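Local coordinates for membrane-associated protein VP24 (Marburg virus - Musoke, Kenya, 1980, PDB 4OR8) that may act as a minor matrix protein in viral nucleocapsid assembly and virion budding, and interacts with the nucleoprotein, at residues Ala41-Glu46 and Val54-Phe59; Glu214-Asp219 and Leu229-Val234; Ser124-Phe129 and Gly156-Ser161; Val207-Leu212 and Phe235-Glu240. All coordinates share one frame; numbering follows the deposited sequence.

Contact 1 (Ala41-Glu46 and Val54-Phe59)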
loop_
_atom_site.group_PDB
_atom_site.type_symbol
_atom_site.label_atom_id
_atom_site.label_comp_id
_atom_site.label_asym_id
_atom_site.label_seq_id
_atom_site.Cartn_x
_atom_site.Cartn_y
_atom_site.Cartn_z
ATOM N N ALA B 41 8.600 25.007 -7.694
ATOM C CA ALA B 41 8.735 25.101 -9.141
ATOM C C ALA B 41 9.684 24.038 -9.681
ATOM O O ALA B 41 9.943 23.976 -10.883
ATOM C CB ALA B 41 9.203 26.488 -9.542
ATOM N N ARG B 42 10.194 23.197 -8.786
ATOM C CA ARG B 42 11.112 22.133 -9.172
ATOM C C ARG B 42 10.471 20.756 -9.048
ATOM O O ARG B 42 9.645 20.519 -8.165
ATOM C CB ARG B 42 12.377 22.179 -8.315
ATOM C CG ARG B 42 13.204 23.441 -8.466
ATOM C CD ARG B 42 14.392 23.416 -7.521
ATOM N NE ARG B 42 14.290 24.435 -6.480
ATOM C CZ ARG B 42 15.026 24.447 -5.372
ATOM N NH1 ARG B 42 15.914 23.487 -5.149
ATOM N NH2 ARG B 42 14.868 25.417 -4.482
ATOM N N TRP B 43 10.862 19.852 -9.938
ATOM C CA TRP B 43 10.454 18.455 -9.861
ATOM C C TRP B 43 11.698 17.576 -9.935
ATOM O O TRP B 43 12.108 17.151 -11.016
ATOM C CB TRP B 43 9.487 18.116 -10.994
ATOM C CG TRP B 43 9.002 16.698 -10.981
ATOM C CD1 TRP B 43 9.455 15.671 -11.755
ATOM C CD2 TRP B 43 7.967 16.152 -10.154
ATOM N NE1 TRP B 43 8.766 14.519 -11.464
ATOM C CE2 TRP B 43 7.846 14.787 -10.483
ATOM C CE3 TRP B 43 7.131 16.683 -9.168
ATOM C CZ2 TRP B 43 6.924 13.945 -9.863
ATOM C CZ3 TRP B 43 6.217 15.847 -8.552
ATOM C CH2 TRP B 43 6.121 14.493 -8.901
ATOM N N ILE B 44 12.297 17.313 -8.777
ATOM C CA ILE B 44 13.582 16.626 -8.717
ATOM C C ILE B 44 13.444 15.117 -8.543
ATOM O O ILE B 44 13.336 14.623 -7.422
ATOM C CB ILE B 44 14.457 17.168 -7.567
ATOM C CG1 ILE B 44 14.422 18.699 -7.535
ATOM C CG2 ILE B 44 15.883 16.659 -7.702
ATOM C CD1 ILE B 44 15.008 19.349 -8.770
ATOM N N LYS B 45 13.457 14.389 -9.654
ATOM C CA LYS B 45 13.420 12.935 -9.609
ATOM C C LYS B 45 14.835 12.372 -9.644
ATOM O O LYS B 45 15.672 12.824 -10.421
ATOM C CB LYS B 45 12.622 12.370 -10.784
ATOM C CG LYS B 45 12.334 10.883 -10.658
ATOM C CD LYS B 45 12.106 10.228 -12.010
ATOM C CE LYS B 45 13.404 10.120 -12.791
ATOM N NZ LYS B 45 13.206 9.463 -14.112
ATOM N N GLU B 46 15.095 11.382 -8.800
ATOM C CA GLU B 46 16.398 10.734 -8.769
ATOM C C GLU B 46 16.278 9.307 -8.250
ATOM O O GLU B 46 15.597 9.060 -7.254
ATOM C CB GLU B 46 17.382 11.535 -7.916
ATOM C CG GLU B 46 16.815 12.009 -6.587
ATOM C CD GLU B 46 17.849 12.727 -5.741
ATOM O OE1 GLU B 46 19.058 12.524 -5.981
ATOM O OE2 GLU B 46 17.455 13.497 -4.839
ATOM N N VAL B 54 11.439 11.698 -5.376
ATOM C CA VAL B 54 11.040 12.947 -5.995
ATOM C C VAL B 54 10.838 14.016 -4.939
ATOM O O VAL B 54 10.063 13.840 -3.997
ATOM C CB VAL B 54 9.766 12.796 -6.827
ATOM C CG1 VAL B 54 9.378 14.134 -7.417
ATOM C CG2 VAL B 54 9.979 11.769 -7.926
ATOM N N LYS B 55 11.557 15.119 -5.097
ATOM C CA LYS B 55 11.425 16.252 -4.196
ATOM C C LYS B 55 10.630 17.364 -4.854
ATOM O O LYS B 55 10.956 17.818 -5.952
ATOM C CB LYS B 55 12.801 16.763 -3.764
ATOM C CG LYS B 55 13.586 15.763 -2.933
ATOM C CD LYS B 55 14.893 16.348 -2.437
ATOM C CE LYS B 55 15.647 15.339 -1.586
ATOM N NZ LYS B 55 16.895 15.911 -1.014
ATOM N N TRP B 56 9.569 17.785 -4.181
ATOM C CA TRP B 56 8.771 18.914 -4.628
ATOM C C TRP B 56 8.238 19.636 -3.405
ATOM O O TRP B 56 7.664 19.014 -2.514
ATOM C CB TRP B 56 7.622 18.451 -5.520
ATOM C CG TRP B 56 6.695 19.557 -5.879
ATOM C CD1 TRP B 56 6.792 20.392 -6.950
ATOM C CD2 TRP B 56 5.530 19.963 -5.155
ATOM N NE1 TRP B 56 5.756 21.291 -6.943
ATOM C CE2 TRP B 56 4.967 21.050 -5.849
ATOM C CE3 TRP B 56 4.907 19.512 -3.988
ATOM C CZ2 TRP B 56 3.810 21.692 -5.416
ATOM C CZ3 TRP B 56 3.762 20.149 -3.560
ATOM C CH2 TRP B 56 3.223 21.226 -4.271
ATOM N N GLY B 57 8.426 20.950 -3.364
ATOM C CA GLY B 57 8.124 21.707 -2.165
ATOM C C GLY B 57 8.978 21.162 -1.039
ATOM O O GLY B 57 10.170 20.923 -1.223
ATOM N N ASN B 58 8.371 20.946 0.121
ATOM C CA ASN B 58 9.076 20.315 1.230
ATOM C C ASN B 58 8.699 18.843 1.374
ATOM O O ASN B 58 8.892 18.245 2.431
ATOM C CB ASN B 58 8.829 21.070 2.540
ATOM C CG ASN B 58 7.363 21.145 2.901
ATOM O OD1 ASN B 58 6.498 20.771 2.110
ATOM N ND2 ASN B 58 7.072 21.644 4.096
ATOM N N PHE B 59 8.155 18.268 0.305
ATOM C CA PHE B 59 7.834 16.845 0.287
ATOM C C PHE B 59 9.000 16.058 -0.282
ATOM O O PHE B 59 9.607 16.464 -1.272
ATOM C CB PHE B 59 6.606 16.563 -0.581
ATOM C CG PHE B 59 5.315 17.085 -0.018
ATOM C CD1 PHE B 59 4.592 16.343 0.901
ATOM C CD2 PHE B 59 4.803 18.302 -0.436
ATOM C CE1 PHE B 59 3.395 16.814 1.408
ATOM C CE2 PHE B 59 3.607 18.777 0.066
ATOM C CZ PHE B 59 2.902 18.032 0.990
#
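Ile44 and Lys55 form an antiparallel hydrogen-bonded pair, and the short strands 44-46 and 54-56 run at 167° to each other, 4.7 Å apart at closest approach. Two backbone bonds close this pair: Ile44 N to Lys55 O at 3.2 Å and Lys55 N to Ile44 O at 3.0 Å. The main side-chain contact is a CH-pi interaction. Val54 CG1 sits over the centre of the six-membered ring of Trp43, 3.4 Å from its centroid and 8° off the normal. With CG1 anti to the backbone N (chi1 178°), Val54 turns that methyl to Trp43 and leaves CG2 beside Lys45 CG, 3.7 Å away. The strands form a beta hairpin, the first two strands of a three-stranded antiparallel sheet. Trp43 also makes a cation-pi contact with Arg109 and packs on Leu112, Trp139 and Leu140. The Trp43 and Trp56 side chains cross at about a right angle, with Trp43 CE3 4.1 Å from Trp56 CB. At the edge of the Trp56 indole, near its plane, Arg42 O approaches CD1. The Arg42 guanidinium turns away to a salt bridge with Asp36. Glu46 OE2 and Lys55 NZ are 4.6 Å apart, too far for a salt bridge.

Contact 2 (Glu214-Asp219 and Leu229-Val234)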
loop_
_atom_site.group_PDB
_atom_site.type_symbol
_atom_site.label_atom_id
_atom_site.label_comp_id
_atom_site.label_asym_id
_atom_site.label_seq_id
_atom_site.Cartn_x
_atom_site.Cartn_y
_atom_site.Cartn_z
ATOM N N GLU B 214 -5.535 7.230 -13.782
ATOM C CA GLU B 214 -5.895 7.060 -15.184
ATOM C C GLU B 214 -6.217 8.396 -15.852
ATOM O O GLU B 214 -6.965 9.206 -15.306
ATOM C CB GLU B 214 -7.098 6.123 -15.284
ATOM C CG GLU B 214 -7.859 6.215 -16.585
ATOM C CD GLU B 214 -9.158 5.433 -16.547
ATOM O OE1 GLU B 214 -9.471 4.847 -15.488
ATOM O OE2 GLU B 214 -9.865 5.406 -17.577
ATOM N N VAL B 215 -5.653 8.622 -17.034
ATOM C CA VAL B 215 -5.909 9.855 -17.774
ATOM C C VAL B 215 -6.391 9.600 -19.202
ATOM O O VAL B 215 -5.729 8.908 -19.977
ATOM C CB VAL B 215 -4.654 10.749 -17.838
ATOM C CG1 VAL B 215 -4.945 12.018 -18.629
ATOM C CG2 VAL B 215 -4.169 11.087 -16.444
ATOM N N ARG B 216 -7.546 10.160 -19.545
ATOM C CA ARG B 216 -8.048 10.091 -20.914
ATOM C C ARG B 216 -7.911 11.455 -21.575
ATOM O O ARG B 216 -8.610 12.403 -21.221
ATOM C CB ARG B 216 -9.505 9.632 -20.935
ATOM C CG ARG B 216 -9.729 8.260 -20.315
ATOM C CD ARG B 216 -11.208 7.922 -20.250
ATOM N NE ARG B 216 -11.452 6.612 -19.655
ATOM C CZ ARG B 216 -12.661 6.085 -19.483
ATOM N NH1 ARG B 216 -13.742 6.756 -19.861
ATOM N NH2 ARG B 216 -12.792 4.886 -18.932
ATOM N N ARG B 217 -6.994 11.552 -22.532
ATOM C CA ARG B 217 -6.686 12.828 -23.164
ATOM C C ARG B 217 -6.833 12.766 -24.682
ATOM O O ARG B 217 -7.238 11.747 -25.242
ATOM C CB ARG B 217 -5.264 13.258 -22.806
ATOM C CG ARG B 217 -4.192 12.308 -23.310
ATOM C CD ARG B 217 -2.816 12.949 -23.247
ATOM N NE ARG B 217 -2.349 13.138 -21.876
ATOM C CZ ARG B 217 -1.362 12.441 -21.321
ATOM N NH1 ARG B 217 -0.730 11.509 -22.024
ATOM N NH2 ARG B 217 -1.001 12.681 -20.067
ATOM N N ILE B 218 -6.504 13.872 -25.339
ATOM C CA ILE B 218 -6.469 13.916 -26.793
ATOM C C ILE B 218 -5.056 14.221 -27.256
ATOM O O ILE B 218 -4.504 15.275 -26.944
ATOM C CB ILE B 218 -7.428 14.973 -27.361
ATOM C CG1 ILE B 218 -8.876 14.579 -27.077
ATOM C CG2 ILE B 218 -7.211 15.136 -28.855
ATOM C CD1 ILE B 218 -9.890 15.543 -27.640
ATOM N N ASP B 219 -4.470 13.287 -27.994
ATOM C CA ASP B 219 -3.112 13.450 -28.490
ATOM C C ASP B 219 -3.081 14.172 -29.830
ATOM O O ASP B 219 -3.906 13.915 -30.708
ATOM C CB ASP B 219 -2.415 12.093 -28.602
ATOM C CG ASP B 219 -1.712 11.694 -27.321
ATOM O OD1 ASP B 219 -1.929 12.365 -26.288
ATOM O OD2 ASP B 219 -0.943 10.709 -27.346
ATOM N N LEU B 229 -5.819 14.492 -34.579
ATOM C CA LEU B 229 -6.219 14.387 -33.179
ATOM C C LEU B 229 -6.874 13.043 -32.894
ATOM O O LEU B 229 -7.751 12.602 -33.636
ATOM C CB LEU B 229 -7.181 15.514 -32.800
ATOM C CG LEU B 229 -6.793 16.957 -33.130
ATOM C CD1 LEU B 229 -7.624 17.915 -32.297
ATOM C CD2 LEU B 229 -5.313 17.211 -32.917
ATOM N N SER B 230 -6.453 12.401 -31.811
ATOM C CA SER B 230 -6.967 11.081 -31.467
ATOM C C SER B 230 -7.139 10.911 -29.963
ATOM O O SER B 230 -6.464 11.565 -29.173
ATOM C CB SER B 230 -6.041 9.992 -32.013
ATOM O OG SER B 230 -6.571 8.703 -31.758
ATOM N N GLU B 231 -8.051 10.026 -29.577
ATOM C CA GLU B 231 -8.272 9.717 -28.172
ATOM C C GLU B 231 -7.116 8.885 -27.633
ATOM O O GLU B 231 -6.739 7.873 -28.222
ATOM C CB GLU B 231 -9.588 8.959 -27.995
ATOM C CG GLU B 231 -9.921 8.622 -26.552
ATOM C CD GLU B 231 -10.307 9.845 -25.736
ATOM O OE1 GLU B 231 -10.777 10.838 -26.330
ATOM O OE2 GLU B 231 -10.141 9.812 -24.496
ATOM N N SER B 232 -6.553 9.316 -26.511
ATOM C CA SER B 232 -5.419 8.628 -25.910
ATOM C C SER B 232 -5.693 8.278 -24.448
ATOM O O SER B 232 -6.342 9.037 -23.729
ATOM C CB SER B 232 -4.161 9.488 -26.022
ATOM O OG SER B 232 -3.094 8.927 -25.280
ATOM N N VAL B 233 -5.202 7.123 -24.015
ATOM C CA VAL B 233 -5.399 6.675 -22.641
ATOM C C VAL B 233 -4.093 6.207 -22.011
ATOM O O VAL B 233 -3.440 5.295 -22.516
ATOM C CB VAL B 233 -6.432 5.534 -22.559
ATOM C CG1 VAL B 233 -6.464 4.949 -21.160
ATOM C CG2 VAL B 233 -7.813 6.033 -22.964
ATOM N N VAL B 234 -3.710 6.843 -20.910
ATOM C CA VAL B 234 -2.545 6.414 -20.151
ATOM C C VAL B 234 -2.967 6.115 -18.726
ATOM O O VAL B 234 -3.984 6.622 -18.255
ATOM C CB VAL B 234 -1.432 7.483 -20.134
ATOM C CG1 VAL B 234 -0.938 7.759 -21.542
ATOM C CG2 VAL B 234 -1.925 8.761 -19.475
#
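Arg217 and Ser232 pair in the middle of this antiparallel ladder, where Ser232 N bonds to Arg217 O at 2.8 Å and Arg217 N to Ser232 O at 2.9 Å. Val215 with Val234 and Asp219 with Ser230 are the flanking hydrogen-bonded pairs, making six backbone bonds in all. Val215, Arg217, Asp219, Ser232 and Val234 share one face of the sheet. There Arg217 has CG between its backbone N and carbonyl carbon (chi1 63°), and the chain bends at chi3. Val234 CG2 lies over one face of the Arg217 guanidinium, 3.9 Å from Arg217 NH1. Farther along, Ser232 OG gives a weak hydrogen bond to Asp219 OD2 at 3.5 Å. On the other face, Arg216 lies side by side with Val233, Arg216 CG to Val233 CG2 at 4.0 Å. The extended Arg216 chain carries NE to Glu214 OE2, a salt bridge of 2.9 Å along the same strand. Glu214 OE1 bonds to Tyr22 OH of the second subunit. Strand 201-206 pairs with the Glu214 and Arg216 backbone, and strand 100-101 runs parallel on the other side at Val233. The two strands are thus held mainly by backbone bonds, while the charged groups at the Glu214 end face the second subunit.

Contact 3 (Ser124-Phe129 and Gly156-Ser161)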
loop_
_atom_site.group_PDB
_atom_site.type_symbol
_atom_site.label_atom_id
_atom_site.label_comp_id
_atom_site.label_asym_id
_atom_site.label_seq_id
_atom_site.Cartn_x
_atom_site.Cartn_y
_atom_site.Cartn_z
ATOM N N SER B 124 -8.343 29.554 0.320
ATOM C CA SER B 124 -7.632 30.456 1.224
ATOM C C SER B 124 -6.358 31.037 0.610
ATOM O O SER B 124 -5.515 31.591 1.318
ATOM C CB SER B 124 -7.298 29.742 2.533
ATOM O OG SER B 124 -6.550 28.565 2.287
ATOM N N LEU B 125 -6.225 30.908 -0.704
ATOM C CA LEU B 125 -5.088 31.475 -1.416
ATOM C C LEU B 125 -5.438 32.856 -1.945
ATOM O O LEU B 125 -6.578 33.109 -2.335
ATOM C CB LEU B 125 -4.690 30.581 -2.589
ATOM C CG LEU B 125 -4.332 29.127 -2.291
ATOM C CD1 LEU B 125 -3.972 28.400 -3.577
ATOM C CD2 LEU B 125 -3.198 29.052 -1.291
ATOM N N ILE B 126 -4.455 33.748 -1.958
ATOM C CA ILE B 126 -4.624 35.046 -2.592
ATOM C C ILE B 126 -4.642 34.855 -4.107
ATOM O O ILE B 126 -3.916 34.011 -4.631
ATOM C CB ILE B 126 -3.511 36.026 -2.166
ATOM C CG1 ILE B 126 -2.135 35.377 -2.317
ATOM C CG2 ILE B 126 -3.713 36.451 -0.727
ATOM C CD1 ILE B 126 -1.012 36.213 -1.752
ATOM N N PRO B 127 -5.490 35.628 -4.812
ATOM C CA PRO B 127 -5.741 35.491 -6.255
ATOM C C PRO B 127 -4.476 35.452 -7.106
ATOM O O PRO B 127 -4.407 34.677 -8.061
ATOM C CB PRO B 127 -6.552 36.744 -6.583
ATOM C CG PRO B 127 -7.258 37.059 -5.318
ATOM C CD PRO B 127 -6.295 36.714 -4.223
ATOM N N GLY B 128 -3.492 36.276 -6.764
ATOM C CA GLY B 128 -2.233 36.285 -7.484
ATOM C C GLY B 128 -1.515 34.953 -7.394
ATOM O O GLY B 128 -1.038 34.427 -8.399
ATOM N N PHE B 129 -1.443 34.406 -6.185
ATOM C CA PHE B 129 -0.799 33.117 -5.962
ATOM C C PHE B 129 -1.670 31.982 -6.485
ATOM O O PHE B 129 -1.165 30.935 -6.895
ATOM C CB PHE B 129 -0.509 32.919 -4.475
ATOM C CG PHE B 129 0.159 31.614 -4.154
ATOM C CD1 PHE B 129 1.443 31.347 -4.601
ATOM C CD2 PHE B 129 -0.494 30.657 -3.394
ATOM C CE1 PHE B 129 2.062 30.145 -4.305
ATOM C CE2 PHE B 129 0.121 29.455 -3.092
ATOM C CZ PHE B 129 1.401 29.198 -3.550
ATOM N N GLY B 156 7.584 37.296 -6.135
ATOM C CA GLY B 156 8.058 38.197 -5.102
ATOM C C GLY B 156 6.963 38.891 -4.317
ATOM O O GLY B 156 7.228 39.512 -3.288
ATOM N N ILE B 157 5.730 38.794 -4.798
ATOM C CA ILE B 157 4.613 39.413 -4.096
ATOM C C ILE B 157 3.541 38.399 -3.706
ATOM O O ILE B 157 2.805 38.610 -2.741
ATOM C CB ILE B 157 3.985 40.565 -4.915
ATOM C CG1 ILE B 157 3.604 40.090 -6.315
ATOM C CG2 ILE B 157 4.949 41.735 -5.014
ATOM C CD1 ILE B 157 3.138 41.211 -7.222
ATOM N N TYR B 158 3.469 37.295 -4.442
ATOM C CA TYR B 158 2.405 36.316 -4.235
ATOM C C TYR B 158 2.865 35.045 -3.527
ATOM O O TYR B 158 2.108 34.453 -2.761
ATOM C CB TYR B 158 1.726 35.978 -5.563
ATOM C CG TYR B 158 1.004 37.155 -6.171
ATOM C CD1 TYR B 158 0.271 38.025 -5.377
ATOM C CD2 TYR B 158 1.067 37.407 -7.534
ATOM C CE1 TYR B 158 -0.390 39.108 -5.923
ATOM C CE2 TYR B 158 0.410 38.488 -8.093
ATOM C CZ TYR B 158 -0.318 39.335 -7.280
ATOM O OH TYR B 158 -0.976 40.415 -7.825
ATOM N N LEU B 159 4.099 34.627 -3.780
ATOM C CA LEU B 159 4.641 33.445 -3.117
ATOM C C LEU B 159 5.260 33.812 -1.769
ATOM O O LEU B 159 6.478 33.957 -1.645
ATOM C CB LEU B 159 5.661 32.730 -4.014
ATOM C CG LEU B 159 6.315 31.447 -3.483
ATOM C CD1 LEU B 159 5.272 30.470 -2.974
ATOM C CD2 LEU B 159 7.168 30.797 -4.558
ATOM N N THR B 160 4.409 33.973 -0.763
ATOM C CA THR B 160 4.872 34.275 0.586
ATOM C C THR B 160 5.045 32.991 1.392
ATOM O O THR B 160 4.661 31.912 0.941
ATOM C CB THR B 160 3.892 35.208 1.317
ATOM O OG1 THR B 160 2.588 34.613 1.341
ATOM C CG2 THR B 160 3.815 36.549 0.609
ATOM N N SER B 161 5.622 33.108 2.582
ATOM C CA SER B 161 5.802 31.943 3.440
ATOM C C SER B 161 4.446 31.351 3.825
ATOM O O SER B 161 4.277 30.134 3.845
ATOM C CB SER B 161 6.615 32.297 4.690
ATOM O OG SER B 161 5.858 33.086 5.589
#
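Tyr158 O is the polar atom on which Ile126 and Phe129 close in, and it also takes a weak hydrogen bond from Thr160 N at 3.1 Å. That bond spans an inverse gamma turn centred on Leu159, where helix 152-158 ends and the chain turns into helix 161-178. Across the contact, Phe129 CB lies 3.5 Å from Tyr158 O, and Ile126 CD1 lies 3.7 Å from it. Two helix ends meet here: Ile126 is the N-cap residue of helix 127-142, whose first turn meets the last turn of helix 152-158. Tyr158 carries most of the packing. Its CG is anti to the carbonyl carbon (chi1 -65°), which lays the ring flat against the start of the other helix. Gly128 CA sits over the ring centre, 3.3 Å from the centroid and 6° off the normal, in a CH-pi contact. Ile157 CG1 covers the opposite face, so the ring is sandwiched between its own neighbour and the facing helix. Met163 of helix 161-178 packs on both Ile126 and Phe129. Phe129 CB lies 3.9 Å from Tyr158 CB. The Phe129 side chain crosses that of Leu159 obliquely, with Phe129 CE1 3.5 Å from Leu159 CD1.

Contact 4 (Val207-Leu212 and Phe235-Glu240)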
loop_
_atom_site.group_PDB
_atom_site.type_symbol
_atom_site.label_atom_id
_atom_site.label_comp_id
_atom_site.label_asym_id
_atom_site.label_seq_id
_atom_site.Cartn_x
_atom_site.Cartn_y
_atom_site.Cartn_z
ATOM N N VAL B 207 -7.140 0.852 -5.328
ATOM C CA VAL B 207 -7.094 -0.599 -5.387
ATOM C C VAL B 207 -6.330 -1.116 -4.168
ATOM O O VAL B 207 -5.885 -0.331 -3.337
ATOM C CB VAL B 207 -6.432 -1.093 -6.689
ATOM C CG1 VAL B 207 -7.357 -0.867 -7.864
ATOM C CG2 VAL B 207 -5.090 -0.397 -6.915
ATOM N N ASN B 208 -6.187 -2.432 -4.059
ATOM C CA ASN B 208 -5.465 -3.020 -2.937
ATOM C C ASN B 208 -3.999 -2.602 -2.886
ATOM O O ASN B 208 -3.409 -2.503 -1.807
ATOM C CB ASN B 208 -5.566 -4.546 -2.971
ATOM C CG ASN B 208 -6.956 -5.045 -2.642
ATOM O OD1 ASN B 208 -7.668 -4.446 -1.837
ATOM N ND2 ASN B 208 -7.351 -6.152 -3.266
ATOM N N MET B 209 -3.417 -2.356 -4.054
ATOM C CA MET B 209 -1.992 -2.050 -4.149
ATOM C C MET B 209 -1.703 -0.569 -3.959
ATOM O O MET B 209 -0.571 -0.175 -3.679
ATOM C CB MET B 209 -1.433 -2.525 -5.491
ATOM C CG MET B 209 -1.455 -4.031 -5.653
ATOM S SD MET B 209 -0.604 -4.583 -7.138
ATOM C CE MET B 209 0.996 -3.809 -6.920
ATOM N N GLY B 210 -2.733 0.251 -4.109
ATOM C CA GLY B 210 -2.575 1.684 -3.988
ATOM C C GLY B 210 -3.600 2.417 -4.824
ATOM O O GLY B 210 -4.771 2.051 -4.842
ATOM N N PHE B 211 -3.158 3.448 -5.528
ATOM C CA PHE B 211 -4.073 4.271 -6.299
ATOM C C PHE B 211 -3.783 4.193 -7.787
ATOM O O PHE B 211 -2.696 4.540 -8.240
ATOM C CB PHE B 211 -4.021 5.718 -5.814
ATOM C CG PHE B 211 -4.412 5.882 -4.375
ATOM C CD1 PHE B 211 -5.743 6.008 -4.018
ATOM C CD2 PHE B 211 -3.451 5.894 -3.379
ATOM C CE1 PHE B 211 -6.111 6.154 -2.695
ATOM C CE2 PHE B 211 -3.810 6.039 -2.053
ATOM C CZ PHE B 211 -5.143 6.169 -1.710
ATOM N N LEU B 212 -4.765 3.719 -8.541
ATOM C CA LEU B 212 -4.648 3.648 -9.988
ATOM C C LEU B 212 -4.979 5.013 -10.570
ATOM O O LEU B 212 -6.099 5.497 -10.433
ATOM C CB LEU B 212 -5.601 2.588 -10.542
ATOM C CG LEU B 212 -5.247 1.939 -11.881
ATOM C CD1 LEU B 212 -3.874 1.286 -11.826
ATOM C CD2 LEU B 212 -6.308 0.921 -12.264
ATOM N N PHE B 235 -2.192 5.283 -18.041
ATOM C CA PHE B 235 -2.469 4.976 -16.646
ATOM C C PHE B 235 -1.240 4.447 -15.927
ATOM O O PHE B 235 -0.367 3.828 -16.534
ATOM C CB PHE B 235 -3.634 3.991 -16.516
ATOM C CG PHE B 235 -3.315 2.600 -16.982
ATOM C CD1 PHE B 235 -3.383 2.271 -18.326
ATOM C CD2 PHE B 235 -2.962 1.614 -16.073
ATOM C CE1 PHE B 235 -3.094 0.990 -18.755
ATOM C CE2 PHE B 235 -2.671 0.327 -16.498
ATOM C CZ PHE B 235 -2.739 0.017 -17.841
ATOM N N GLY B 236 -1.180 4.705 -14.625
ATOM C CA GLY B 236 -0.095 4.222 -13.797
ATOM C C GLY B 236 -0.607 3.877 -12.415
ATOM O O GLY B 236 -1.779 4.090 -12.111
ATOM N N LEU B 237 0.272 3.347 -11.574
ATOM C CA LEU B 237 -0.117 2.931 -10.238
ATOM C C LEU B 237 0.783 3.564 -9.188
ATOM O O LEU B 237 1.990 3.323 -9.168
ATOM C CB LEU B 237 -0.059 1.407 -10.124
ATOM C CG LEU B 237 -0.423 0.795 -8.772
ATOM C CD1 LEU B 237 -1.860 1.124 -8.411
ATOM C CD2 LEU B 237 -0.206 -0.710 -8.791
ATOM N N VAL B 238 0.196 4.384 -8.322
ATOM C CA VAL B 238 0.940 4.958 -7.210
ATOM C C VAL B 238 0.725 4.121 -5.955
ATOM O O VAL B 238 -0.402 3.965 -5.489
ATOM C CB VAL B 238 0.549 6.422 -6.938
ATOM C CG1 VAL B 238 1.297 6.945 -5.726
ATOM C CG2 VAL B 238 0.844 7.290 -8.153
ATOM N N ALA B 239 1.816 3.578 -5.421
ATOM C CA ALA B 239 1.759 2.732 -4.237
ATOM C C ALA B 239 1.272 3.516 -3.030
ATOM O O ALA B 239 1.601 4.688 -2.862
ATOM C CB ALA B 239 3.113 2.123 -3.959
ATOM N N GLU B 240 0.493 2.848 -2.192
ATOM C CA GLU B 240 -0.133 3.462 -1.028
ATOM C C GLU B 240 0.862 4.173 -0.112
ATOM O O GLU B 240 0.582 5.263 0.386
ATOM C CB GLU B 240 -0.892 2.388 -0.249
ATOM C CG GLU B 240 -1.801 2.908 0.839
ATOM C CD GLU B 240 -2.650 1.804 1.442
ATOM O OE1 GLU B 240 -2.721 0.715 0.833
ATOM O OE2 GLU B 240 -3.240 2.020 2.521
HETATM O O HOH W 1 -5.178 1.034 -1.130
HETATM O O HOH W 2 -1.470 -0.883 -0.605
#
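Leu237 lies across from Met209 and Leu212 and crosses the side chain of each at about a right angle. Its CG is anti to the backbone N (chi1 179°), and the two methyls divide the work. Leu237 CD2 meets Met209 CE at 3.8 Å, where the methionine chain bends at chi3. Leu237 CD1 meets Leu212 CD1 at 4.0 Å and Val207 CG2 at 3.9 Å. Leu212 CD1 also reaches the Phe235 ring. On the other face of the sheet, Phe211 and Val238 form an antiparallel hydrogen-bonded pair, with Phe211 N to Val238 O at 2.8 Å and Val238 N to Phe211 O at 2.9 Å. Gly210 faces Ala239 with phi 152°, a backbone shape suited to glycine. A water bridges Glu240 OE1 to Val207 O. Glu240 OE2 forms salt bridges with Arg206, with Arg244, and with Arg244 of the second subunit. Glu240 OE2 of the second subunit lies close by, and the arginines probably offset the closeness of the two carboxylates. In the hairpin of strands 210-221 and 228-239, Leu71 of helix 68-73 covers Leu237 and Phe235, Leu93 of helix 91-94 covers Leu212, and strand 201-206 packs on Phe211 through Ile204 and Arg206.

Overall arrangement
Contacts 2 and 4 are two levels of one long hairpin, strands 210-221 and 228-239, with centres about 19 Å apart. Contact 4 holds the buried end, and contact 2 lies farther toward the hairpin turn. They meet where Glu214 CA packs on Phe235 CB at 4.0 Å, and both touch the second subunit. Contact 1 belongs to the separate three-stranded sheet; its centre is about 20 Å from that of contact 4 and about 20 Å from that of contact 3. Contact 3, among helix ends, is about 33 Å from both contacts 2 and 4, centre to centre. Contacts 3 and 4 lie on opposite sides of the chain's centre. Helix 161-178 packs on Phe59, at the end of segment 54-59, and on Ile126 and Phe129 of contact 3.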